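Long-range contacts in D-alanyl-D-alanine carboxypeptidase (PDB 1XP4), which probably trims the terminal D-alanine from peptidoglycan precursor peptides as a serine carboxypeptidase of the S11 family, and so regulates cell-wall synthesis: residues A81-M86 and S103-A108; I68-Y73 and M86-N90; Y91-L96 and T197-M201; G146-E150 and K161-N166; F123-R128 and V141-T145. All coordinates share one frame; numbering follows the deposited sequence.

In the fold
From the N terminus, interaction 2 comes first, folding helix 70-74 and the two residues before it onto the turn that leads into strand 90-92. Interaction 1 starts inside that loop and crosses it, carrying 81-86 to the start of helix 106-117; Met86 belongs to both. Interaction 3 crosses interaction 1 in turn and spans about a hundred residues, from strand 90-92 and helix 93-103 to the hairpin 195-204. Within this long excursion interactions 5 and 4 follow in series: the first lays 141-145 on helix 120-133, the second draws 146-150 to 161-166. They touch through Asn166, and both adjoin interaction 1 beside the predicted catalytic residues.

Interaction 1. Residues A81-M86 and S103-A108; sequences ASNIPM and SSANSA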
# COMPACT_ATOMS: atom_id res chain seq x y z
N ALA A 81 5.47 11.24 22.04
CA ALA A 81 5.58 10.63 20.73
C ALA A 81 5.16 9.20 21.02
O ALA A 81 5.74 8.56 21.90
CB ALA A 81 7.03 10.68 20.24
N SER A 82 4.16 8.71 20.30
CA SER A 82 3.69 7.36 20.52
C SER A 82 4.85 6.37 20.52
O SER A 82 5.52 6.15 19.51
CB SER A 82 2.63 6.97 19.48
OG SER A 82 2.97 7.44 18.19
N ASN A 83 5.10 5.79 21.69
CA ASN A 83 6.17 4.83 21.88
C ASN A 83 5.76 3.83 22.95
O ASN A 83 4.65 3.87 23.47
CB ASN A 83 7.45 5.53 22.33
CG ASN A 83 8.45 5.71 21.21
OD1 ASN A 83 8.75 4.76 20.48
ND2 ASN A 83 8.98 6.92 21.08
N ILE A 84 6.69 2.94 23.27
CA ILE A 84 6.47 1.92 24.27
C ILE A 84 7.79 1.73 24.99
O ILE A 84 8.85 2.01 24.45
CB ILE A 84 6.03 0.58 23.61
CG1 ILE A 84 7.14 0.07 22.69
CG2 ILE A 84 4.77 0.80 22.80
CD1 ILE A 84 6.78 -1.20 21.96
N PRO A 85 7.75 1.25 26.24
CA PRO A 85 8.98 1.05 27.00
C PRO A 85 9.97 0.16 26.26
O PRO A 85 9.57 -0.86 25.70
CB PRO A 85 8.49 0.41 28.29
CG PRO A 85 7.10 0.99 28.44
CD PRO A 85 6.57 0.89 27.05
N MSE A 86 11.24 0.55 26.25
CA MSE A 86 12.29 -0.23 25.59
C MSE A 86 13.53 -0.23 26.47
O MSE A 86 14.65 -0.10 25.99
CB MSE A 86 12.63 0.38 24.23
CG MSE A 86 11.60 0.10 23.17
SE MSE A 86 12.05 0.92 21.50
CE MSE A 86 10.32 0.75 20.65
N SER A 103 1.68 -0.14 16.88
CA SER A 103 1.59 0.93 17.86
C SER A 103 2.20 2.26 17.40
O SER A 103 2.17 3.25 18.13
CB SER A 103 2.26 0.48 19.15
OG SER A 103 1.78 -0.80 19.52
N SER A 104 2.76 2.27 16.20
CA SER A 104 3.37 3.47 15.67
C SER A 104 4.52 3.96 16.56
O SER A 104 4.81 5.16 16.62
CB SER A 104 2.31 4.57 15.52
OG SER A 104 2.79 5.66 14.73
N ALA A 105 5.18 3.04 17.24
CA ALA A 105 6.31 3.38 18.10
C ALA A 105 7.43 4.00 17.26
O ALA A 105 7.98 3.35 16.37
CB ALA A 105 6.83 2.14 18.80
N ASN A 106 7.78 5.25 17.55
CA ASN A 106 8.82 5.94 16.78
C ASN A 106 10.23 5.39 17.02
O ASN A 106 11.04 5.34 16.10
CB ASN A 106 8.79 7.44 17.06
CG ASN A 106 7.49 8.09 16.62
OD1 ASN A 106 7.12 8.02 15.44
ND2 ASN A 106 6.78 8.72 17.55
N SER A 107 10.52 4.99 18.26
CA SER A 107 11.84 4.44 18.54
C SER A 107 12.00 3.10 17.84
O SER A 107 13.12 2.67 17.57
CB SER A 107 12.04 4.29 20.04
OG SER A 107 12.26 5.57 20.61
N ALA A 108 10.89 2.45 17.54
CA ALA A 108 10.94 1.19 16.81
C ALA A 108 11.41 1.53 15.38
O ALA A 108 12.32 0.90 14.84
CB ALA A 108 9.56 0.55 16.77
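The SxN motif of penicillin-binding enzymes, probably Ser104-Ala105-Asn106 here, lies against the extended segment 81-86, Ser82 holding its backbone and Asn83 that of the next residue, Ser107. Ser104 is predicted to be an active-site residue; its hydroxyl is hydrogen-bonded to Ser41, the predicted acylated serine, while Asn106 OD1 is hydrogen-bonded to Lys44 NZ. Asn106 N donates to Ser82 O at 3.1 Å, coming in nearly along the C=O axis, and the CA-H of Ala105 points at the same oxygen. A weak bond returns from Ser82 OG to Ser104 O at 3.3 Å. One residue further, the Asn83 amide turns its oxygen into the first turn of helix 106-117: Ser107 N donates to Asn83 OD1 at 2.8 Å, lying in the carbonyl plane on a lone pair, with an N-H...O angle of 165°. Asn83 thus takes up an amide hydrogen that the helix start cannot pair within itself. Ala81 offers only a methyl, its CB packing on Asn106 ND2 beside the lysine-bound end of that amide. At the far end the contact becomes apolar. The selenomethionine Met86 has CG beside its backbone N (chi1 -75°) and a chain extended beyond it, which lays the tip along the helix. There Met86 SE rests on Ser107 CB at 3.7 Å, and Met86 CE reaches past it to Ala108 CB at 4.0 Å.

Interaction 2. Residues I68-Y73 and M86-N90; sequences ISDYPY and MEARN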
# COMPACT_ATOMS: atom_id res chain seq x y z
N ILE A 68 19.32 -0.28 20.66
CA ILE A 68 18.53 0.93 20.70
C ILE A 68 19.36 2.06 21.31
O ILE A 68 19.42 2.22 22.51
CB ILE A 68 17.23 0.63 21.46
CG1 ILE A 68 16.42 -0.35 20.62
CG2 ILE A 68 16.44 1.90 21.72
CD1 ILE A 68 15.19 -0.88 21.26
N SER A 69 20.00 2.84 20.44
CA SER A 69 20.87 3.94 20.86
C SER A 69 20.22 5.06 21.67
O SER A 69 19.00 5.12 21.80
CB SER A 69 21.58 4.56 19.65
OG SER A 69 20.65 5.10 18.73
N ASP A 70 21.07 5.93 22.21
CA ASP A 70 20.63 7.05 23.04
C ASP A 70 19.45 7.84 22.46
O ASP A 70 18.42 8.01 23.12
CB ASP A 70 21.80 8.01 23.28
CG ASP A 70 23.01 7.32 23.89
OD1 ASP A 70 22.83 6.30 24.61
OD2 ASP A 70 24.14 7.82 23.67
N TYR A 71 19.61 8.32 21.24
CA TYR A 71 18.58 9.10 20.56
C TYR A 71 17.20 8.43 20.56
O TYR A 71 16.23 9.01 21.03
CB TYR A 71 19.05 9.42 19.13
CG TYR A 71 17.98 9.79 18.12
CD1 TYR A 71 16.94 10.67 18.44
CD2 TYR A 71 18.04 9.29 16.81
CE1 TYR A 71 15.99 11.04 17.49
CE2 TYR A 71 17.10 9.67 15.85
CZ TYR A 71 16.08 10.54 16.19
OH TYR A 71 15.14 10.89 15.23
N PRO A 72 17.10 7.19 20.04
CA PRO A 72 15.79 6.54 20.03
C PRO A 72 15.35 6.16 21.44
O PRO A 72 14.17 6.19 21.76
CB PRO A 72 16.02 5.31 19.16
CG PRO A 72 17.17 5.70 18.31
CD PRO A 72 18.07 6.40 19.27
N TYR A 73 16.31 5.80 22.28
CA TYR A 73 15.98 5.39 23.62
C TYR A 73 15.45 6.53 24.48
O TYR A 73 14.45 6.37 25.18
CB TYR A 73 17.20 4.76 24.28
CG TYR A 73 17.02 4.46 25.75
CD1 TYR A 73 16.00 3.59 26.18
CD2 TYR A 73 17.83 5.05 26.70
CE1 TYR A 73 15.81 3.34 27.53
CE2 TYR A 73 17.65 4.81 28.05
CZ TYR A 73 16.64 3.96 28.47
OH TYR A 73 16.46 3.75 29.82
N MSE A 86 11.24 0.55 26.25
CA MSE A 86 12.29 -0.23 25.59
C MSE A 86 13.53 -0.23 26.47
O MSE A 86 14.65 -0.10 25.99
CB MSE A 86 12.63 0.38 24.23
CG MSE A 86 11.60 0.10 23.17
SE MSE A 86 12.05 0.92 21.50
CE MSE A 86 10.32 0.75 20.65
N GLU A 87 13.30 -0.39 27.76
CA GLU A 87 14.38 -0.37 28.74
C GLU A 87 15.46 -1.41 28.58
O GLU A 87 16.50 -1.34 29.22
CB GLU A 87 13.79 -0.43 30.15
CG GLU A 87 13.10 0.86 30.58
CD GLU A 87 14.01 2.08 30.43
OE1 GLU A 87 15.18 1.99 30.87
OE2 GLU A 87 13.56 3.12 29.88
N ALA A 88 15.23 -2.39 27.71
CA ALA A 88 16.22 -3.43 27.46
C ALA A 88 17.15 -3.00 26.32
O ALA A 88 18.16 -3.66 26.06
CB ALA A 88 15.52 -4.73 27.11
N ARG A 89 16.80 -1.90 25.66
CA ARG A 89 17.58 -1.34 24.55
C ARG A 89 18.11 -2.32 23.50
O ARG A 89 19.13 -2.07 22.86
CB ARG A 89 18.75 -0.51 25.10
CG ARG A 89 18.37 0.88 25.61
CD ARG A 89 19.40 1.35 26.63
NE ARG A 89 19.94 2.68 26.36
CZ ARG A 89 20.64 3.01 25.28
NH1 ARG A 89 20.87 2.11 24.35
NH2 ARG A 89 21.11 4.23 25.13
N ASN A 90 17.43 -3.45 23.32
CA ASN A 90 17.84 -4.41 22.30
C ASN A 90 16.66 -5.32 22.00
O ASN A 90 16.27 -6.15 22.82
CB ASN A 90 19.03 -5.25 22.77
CG ASN A 90 19.64 -6.06 21.64
OD1 ASN A 90 18.98 -6.92 21.05
ND2 ASN A 90 20.90 -5.79 21.32
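Asp70 OD1 and Arg89 NH2 form a salt bridge of 2.7 Å, the carboxylate meeting the guanidinium at its edge with the two planes 81° apart, almost perpendicular. Asp70 is at the start of helix 70-74, and Arg89 is the last residue of a type I turn running from Met86. To get there the arginine chain passes over one face of Tyr73: its CD sits 3.9 Å from the centroid of the Tyr73 ring and nearly on the ring normal, a CH-pi contact, and its NE follows above the rim near Tyr73 CD2. A chi1 of 173° turns the Tyr73 ring away from the backbone N and out beneath that chain. The Glu87 carboxylate waits at the edge of the same ring and is hydrogen-bonded to the phenol, though the separation modelled is very short and its exact value doubtful. The tyrosine thus has an arginine over a face and a carboxylate at its hydroxyl end. The backbones are joined as well, Ile68 N donating to Arg89 O at 2.8 Å from above the carbonyl plane. On the inner side Ile68 CD1 packs on Met86 SE at 3.6 Å, the two chains crossing at about a right angle. Ile68 also touches Tyr91 of strand 90-92, while Pro72 leans on Ile110 of helix 106-117 and Ser69 OG is hydrogen-bonded to Glu114 there, so short helix 70-74 is seated on that longer helix.

Interaction 3. Residues Y91-L96 and T197-M201; sequences YTVEEL and TFAGM
Tyr91 and Phe198 make the aromatic part of this contact, an offset stack with ring centroids 4.7 Å apart and planes inclined by 24°. The overlap is partial: Phe198 CZ sits over the rim of the Tyr91 face, 3.5 Å from Tyr91 CD2. The phenylalanine ring is sent out from its strand to that position by a chi1 of -178°, which places CG opposite the backbone N. Among the apolar contacts, Ala199 CB abuts the edge of the tyrosine ring at Tyr91 CE2, 3.4 Å away, and Leu96 CD2 approaches Phe198 CZ at 4.1 Å. Glu95 supplies polar atoms from the helix. Glu95 O is at the edge of the phenylalanine ring, 3.3 Å from Phe198 CE1, while the extended Glu95 side chain reaches the start of its own helix. There its OE1 accepts from Thr92 N at 2.9 Å in an almost straight bond on the anti lone pair; the N-cap residue Thr92 is thus held through its backbone N-H, and its hydroxyl does not cap the helix. The contact seats the hairpin of strands 195-198 and 201-204 on the junction between strand 90-92 and helix 93-103, with Ile84 also on Phe198 and Leu96 continuing to helix 106-117.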
# COMPACT_ATOMS: atom_id res chain seq x y z
N TYR A 91 16.09 -5.15 20.82
CA TYR A 91 14.96 -5.96 20.44
C TYR A 91 15.09 -6.52 19.04
O TYR A 91 15.92 -6.08 18.25
CB TYR A 91 13.67 -5.14 20.55
CG TYR A 91 13.36 -4.70 21.97
CD1 TYR A 91 13.96 -3.56 22.50
CD2 TYR A 91 12.53 -5.47 22.79
CE1 TYR A 91 13.75 -3.19 23.83
CE2 TYR A 91 12.32 -5.11 24.12
CZ TYR A 91 12.93 -3.97 24.64
OH TYR A 91 12.76 -3.64 25.95
N THR A 92 14.24 -7.49 18.76
CA THR A 92 14.19 -8.18 17.49
C THR A 92 13.63 -7.30 16.37
O THR A 92 12.80 -6.41 16.61
CB THR A 92 13.34 -9.46 17.64
OG1 THR A 92 14.20 -10.56 17.96
CG2 THR A 92 12.56 -9.76 16.40
N VAL A 93 14.09 -7.55 15.14
CA VAL A 93 13.61 -6.82 13.98
C VAL A 93 12.09 -7.00 13.94
O VAL A 93 11.34 -6.03 13.80
CB VAL A 93 14.21 -7.40 12.67
CG1 VAL A 93 13.38 -6.97 11.47
CG2 VAL A 93 15.64 -6.93 12.50
N GLU A 94 11.64 -8.25 14.06
CA GLU A 94 10.23 -8.56 14.05
C GLU A 94 9.53 -7.82 15.18
O GLU A 94 8.41 -7.33 15.02
CB GLU A 94 10.02 -10.07 14.21
CG GLU A 94 8.56 -10.52 14.23
CD GLU A 94 8.39 -12.04 14.26
OE1 GLU A 94 8.92 -12.68 15.19
OE2 GLU A 94 7.74 -12.60 13.35
N GLU A 95 10.18 -7.72 16.32
CA GLU A 95 9.58 -7.03 17.45
C GLU A 95 9.37 -5.55 17.15
O GLU A 95 8.29 -5.00 17.40
CB GLU A 95 10.43 -7.22 18.70
CG GLU A 95 10.55 -8.68 19.10
CD GLU A 95 11.18 -8.88 20.46
OE1 GLU A 95 12.36 -8.50 20.65
OE2 GLU A 95 10.48 -9.41 21.36
N LEU A 96 10.39 -4.91 16.59
CA LEU A 96 10.29 -3.49 16.25
C LEU A 96 9.28 -3.29 15.12
O LEU A 96 8.50 -2.34 15.13
CB LEU A 96 11.65 -2.95 15.85
CG LEU A 96 12.70 -3.01 16.96
CD1 LEU A 96 14.04 -2.54 16.41
CD2 LEU A 96 12.25 -2.14 18.13
N THR A 197 2.23 -8.83 20.99
CA THR A 197 3.13 -8.80 22.13
C THR A 197 4.48 -8.24 21.73
O THR A 197 5.00 -8.54 20.66
CB THR A 197 3.36 -10.21 22.71
OG1 THR A 197 2.25 -11.06 22.37
CG2 THR A 197 3.48 -10.14 24.21
N PHE A 198 5.05 -7.41 22.60
CA PHE A 198 6.35 -6.81 22.35
C PHE A 198 7.28 -7.18 23.49
O PHE A 198 7.32 -6.51 24.52
CB PHE A 198 6.25 -5.29 22.26
CG PHE A 198 7.56 -4.63 21.95
CD1 PHE A 198 8.13 -4.74 20.69
CD2 PHE A 198 8.23 -3.90 22.93
CE1 PHE A 198 9.36 -4.14 20.40
CE2 PHE A 198 9.46 -3.30 22.66
CZ PHE A 198 10.02 -3.42 21.38
N ALA A 199 8.03 -8.26 23.30
CA ALA A 199 8.96 -8.72 24.31
C ALA A 199 8.28 -8.81 25.68
O ALA A 199 8.82 -8.34 26.68
CB ALA A 199 10.15 -7.77 24.39
N GLY A 200 7.09 -9.41 25.72
CA GLY A 200 6.41 -9.55 26.99
C GLY A 200 5.14 -8.73 27.20
O GLY A 200 4.08 -9.30 27.43
N MSE A 201 5.24 -7.41 27.14
CA MSE A 201 4.06 -6.57 27.34
C MSE A 201 3.16 -6.62 26.10
O MSE A 201 3.60 -7.04 25.03
CB MSE A 201 4.46 -5.12 27.61
CG MSE A 201 4.94 -4.38 26.38
SE MSE A 201 5.22 -2.51 26.72
CE MSE A 201 3.38 -1.92 26.78

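Interaction 4. Residues G146-E150 and K161-N166; sequences GLNNE and KKDEEN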
# COMPACT_ATOMS: atom_id res chain seq x y z
N GLY A 146 7.76 10.48 11.00
CA GLY A 146 6.57 11.22 10.63
C GLY A 146 6.34 12.32 11.65
O GLY A 146 5.45 13.15 11.49
N LEU A 147 7.14 12.30 12.71
CA LEU A 147 7.04 13.32 13.75
C LEU A 147 7.50 14.65 13.15
O LEU A 147 8.03 14.71 12.03
CB LEU A 147 7.98 13.00 14.92
CG LEU A 147 7.89 11.71 15.72
CD1 LEU A 147 9.28 11.39 16.26
CD2 LEU A 147 6.90 11.86 16.83
N ASN A 148 7.30 15.73 13.90
CA ASN A 148 7.74 17.03 13.47
C ASN A 148 9.15 17.14 14.03
O ASN A 148 9.45 16.57 15.08
CB ASN A 148 6.82 18.10 14.07
CG ASN A 148 7.19 19.49 13.62
OD1 ASN A 148 8.07 20.13 14.19
ND2 ASN A 148 6.52 19.97 12.57
N ASN A 149 10.03 17.86 13.35
CA ASN A 149 11.40 17.99 13.82
C ASN A 149 11.54 18.63 15.21
O ASN A 149 12.46 18.31 15.97
CB ASN A 149 12.24 18.78 12.82
CG ASN A 149 12.64 17.95 11.61
OD1 ASN A 149 12.69 16.72 11.68
ND2 ASN A 149 12.94 18.62 10.51
N GLU A 150 10.63 19.53 15.57
CA GLU A 150 10.70 20.18 16.87
C GLU A 150 10.67 19.13 17.97
O GLU A 150 11.06 19.40 19.10
CB GLU A 150 9.53 21.14 17.08
CG GLU A 150 9.38 22.22 16.00
CD GLU A 150 8.29 23.23 16.33
OE1 GLU A 150 7.35 22.87 17.08
OE2 GLU A 150 8.36 24.38 15.83
N LYS A 161 14.55 22.08 8.28
CA LYS A 161 14.15 23.11 9.22
C LYS A 161 13.66 22.46 10.51
O LYS A 161 13.29 21.29 10.52
CB LYS A 161 13.07 23.99 8.59
CG LYS A 161 13.53 24.61 7.27
CD LYS A 161 12.44 25.41 6.57
CE LYS A 161 12.96 25.94 5.23
NZ LYS A 161 11.96 26.77 4.51
N LYS A 162 13.69 23.23 11.59
CA LYS A 162 13.29 22.74 12.90
C LYS A 162 11.84 22.32 13.08
O LYS A 162 11.53 21.54 13.98
CB LYS A 162 13.68 23.76 13.96
CG LYS A 162 15.18 23.91 14.09
CD LYS A 162 15.56 24.86 15.22
CE LYS A 162 17.06 24.88 15.44
NZ LYS A 162 17.43 25.82 16.54
N ASP A 163 10.94 22.83 12.25
CA ASP A 163 9.54 22.42 12.36
C ASP A 163 9.04 21.72 11.09
O ASP A 163 7.84 21.62 10.87
CB ASP A 163 8.64 23.62 12.69
CG ASP A 163 8.84 24.79 11.77
OD1 ASP A 163 9.17 24.58 10.58
OD2 ASP A 163 8.66 25.93 12.23
N GLU A 164 9.98 21.22 10.29
CA GLU A 164 9.65 20.51 9.05
C GLU A 164 8.94 19.21 9.34
O GLU A 164 9.15 18.59 10.38
CB GLU A 164 10.90 20.18 8.24
CG GLU A 164 11.44 21.28 7.38
CD GLU A 164 11.91 20.76 6.04
OE1 GLU A 164 11.04 20.30 5.27
OE2 GLU A 164 13.12 20.79 5.76
N GLU A 165 8.11 18.78 8.40
CA GLU A 165 7.39 17.52 8.51
C GLU A 165 7.43 16.83 7.15
O GLU A 165 7.53 17.50 6.12
CB GLU A 165 5.94 17.77 8.92
CG GLU A 165 5.77 18.11 10.38
CD GLU A 165 4.37 17.81 10.89
OE1 GLU A 165 3.83 16.74 10.51
OE2 GLU A 165 3.83 18.61 11.68
N ASN A 166 7.39 15.50 7.14
CA ASN A 166 7.41 14.80 5.85
C ASN A 166 6.15 15.18 5.10
O ASN A 166 5.11 15.41 5.73
CB ASN A 166 7.45 13.28 6.04
CG ASN A 166 8.68 12.81 6.79
OD1 ASN A 166 9.72 13.47 6.78
ND2 ASN A 166 8.56 11.66 7.42
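An Asx turn at Asn148 helps close the base of what is probably the omega-like loop of this enzyme, and its side chain bonds to Asp163 and Glu165. Asn148 OD1 accepts from Glu150 N at 3.0 Å to make the turn, leaving the amide nitrogen to face the other segment. Asn148 ND2 donates to Asp163 O at 2.7 Å, from above that carbonyl plane, and to Glu165 OE2 at 3.1 Å, nearly in its own amide plane; Glu165 OE2 has a second, weak partner in Thr228. The Asn148 amide is brought across to Glu165 by its first torsion, -178°. Asn149 bonds to both ends of the type I turn Lys161-Glu164. Its backbone N donates to Glu164 O at 3.2 Å, and Asn149 ND2 meets Lys161 O at 2.7 Å almost head-on, while Asn149 OD1 is hydrogen-bonded to Asn143 ND2. On the exposed side the side chains of Glu150 and Asp163 lie alongside, Glu150 OE2 3.9 Å from Asp163 OD2, probably with some repulsion. Inward, Gly146 CA packs on Asn166 ND2. Asn166 is hydrogen-bonded to Val142, Asn143 and Thr43, which ties the loop between helix 120-133 and strand 167-168 to the start of helix 44-57.

Interaction 5. Residues F123-R128 and V141-T145; sequences FVDMMR and VVNTT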
# COMPACT_ATOMS: atom_id res chain seq x y z
N PHE A 123 19.31 6.55 6.08
CA PHE A 123 18.04 5.88 5.80
C PHE A 123 17.10 6.82 5.03
O PHE A 123 16.44 6.39 4.08
CB PHE A 123 17.36 5.42 7.10
CG PHE A 123 16.29 4.40 6.87
CD1 PHE A 123 16.62 3.06 6.69
CD2 PHE A 123 14.96 4.77 6.78
CE1 PHE A 123 15.63 2.11 6.43
CE2 PHE A 123 13.96 3.83 6.51
CZ PHE A 123 14.30 2.49 6.34
N VAL A 124 17.05 8.09 5.42
CA VAL A 124 16.20 9.05 4.73
C VAL A 124 16.61 9.19 3.26
O VAL A 124 15.76 9.27 2.37
CB VAL A 124 16.25 10.45 5.39
CG1 VAL A 124 15.53 11.47 4.51
CG2 VAL A 124 15.60 10.41 6.79
N ASP A 125 17.91 9.20 3.00
CA ASP A 125 18.37 9.30 1.63
C ASP A 125 17.89 8.07 0.88
O ASP A 125 17.59 8.13 -0.31
CB ASP A 125 19.90 9.39 1.58
CG ASP A 125 20.42 10.70 2.16
OD1 ASP A 125 19.76 11.75 2.00
OD2 ASP A 125 21.51 10.68 2.78
N MSE A 126 17.80 6.95 1.59
CA MSE A 126 17.33 5.73 0.97
C MSE A 126 15.85 5.87 0.64
O MSE A 126 15.41 5.47 -0.45
CB MSE A 126 17.54 4.53 1.90
CG MSE A 126 18.95 3.97 1.90
SE MSE A 126 19.23 2.49 3.11
CE MSE A 126 17.91 1.27 2.40
N MSE A 127 15.07 6.44 1.55
CA MSE A 127 13.65 6.59 1.25
C MSE A 127 13.41 7.67 0.20
O MSE A 127 12.41 7.63 -0.52
CB MSE A 127 12.82 6.82 2.54
CG MSE A 127 13.50 7.56 3.68
SE MSE A 127 12.63 7.30 5.43
CE MSE A 127 10.82 7.85 5.01
N ARG A 128 14.34 8.62 0.08
CA ARG A 128 14.19 9.65 -0.94
C ARG A 128 14.43 9.01 -2.30
O ARG A 128 13.78 9.34 -3.29
CB ARG A 128 15.20 10.78 -0.73
CG ARG A 128 14.91 11.64 0.47
CD ARG A 128 15.91 12.77 0.61
NE ARG A 128 15.57 13.63 1.75
CZ ARG A 128 16.24 14.73 2.08
NH1 ARG A 128 17.29 15.11 1.36
NH2 ARG A 128 15.87 15.45 3.13
N VAL A 141 10.95 14.31 2.49
CA VAL A 141 11.24 13.40 3.58
C VAL A 141 12.46 13.85 4.37
O VAL A 141 13.57 13.95 3.83
CB VAL A 141 11.49 11.96 3.08
CG1 VAL A 141 11.68 11.01 4.27
CG2 VAL A 141 10.32 11.50 2.20
N VAL A 142 12.26 14.10 5.65
CA VAL A 142 13.34 14.52 6.52
C VAL A 142 13.60 13.51 7.64
O VAL A 142 14.69 13.49 8.23
CB VAL A 142 13.05 15.91 7.12
CG1 VAL A 142 13.05 16.94 6.01
CG2 VAL A 142 11.70 15.91 7.87
N ASN A 143 12.60 12.67 7.94
CA ASN A 143 12.77 11.65 8.97
C ASN A 143 12.02 10.38 8.65
O ASN A 143 11.20 10.34 7.73
CB ASN A 143 12.39 12.16 10.37
CG ASN A 143 11.05 12.86 10.41
OD1 ASN A 143 10.01 12.28 10.12
ND2 ASN A 143 11.07 14.13 10.79
N THR A 144 12.30 9.33 9.42
CA THR A 144 11.69 8.03 9.20
C THR A 144 10.45 7.78 10.01
O THR A 144 9.81 6.75 9.84
CB THR A 144 12.67 6.92 9.57
OG1 THR A 144 12.89 6.94 10.98
CG2 THR A 144 13.98 7.12 8.86
N THR A 145 10.09 8.70 10.89
CA THR A 145 8.93 8.50 11.75
C THR A 145 7.65 9.21 11.35
O THR A 145 6.58 8.61 11.35
CB THR A 145 9.26 8.89 13.20
OG1 THR A 145 9.62 10.27 13.24
CG2 THR A 145 10.43 8.07 13.72
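Two donors of Arg128 converge on Val141 O, NE at 2.9 Å and NH2 at 2.8 Å. That oxygen lies 3° out of the guanidinium plane, so the pair of bonds also fixes the rotation of the group. The arginine chain, extended from CG to NE, carries the guanidinium to Val141 O. Beneath it Val124 splits its branches: CG1 slides by Val141 CG1 at 3.9 Å, and CG2 turns to the backbone of Val142 and Asn143. The selenomethionine Met127 bends at its last torsion (chi3 -55°), which tucks its CE against Val141 CG1 at 3.4 Å. Separately, Met127 SE lies next to Thr144 CG2 at 3.7 Å. The same threonine methyl touches Phe123 CD2 at 3.3 Å. All of this belongs to the helical part of the penicillin-binding fold, where the irregular segment 141-145 lies along one side of helix 120-133 after the chain has turned back on itself. Thr144 OG1 is hydrogen-bonded to Glu120, at the start of the same helix that its methyl packs on. Phe123 continues inward to Thr47 and Leu50 of helix 44-57, and Tyr157 makes a cation-pi contact with Arg128. Next along the segment, Thr145 O receives a hydrogen bond from NZ of Lys44, the predicted proton acceptor.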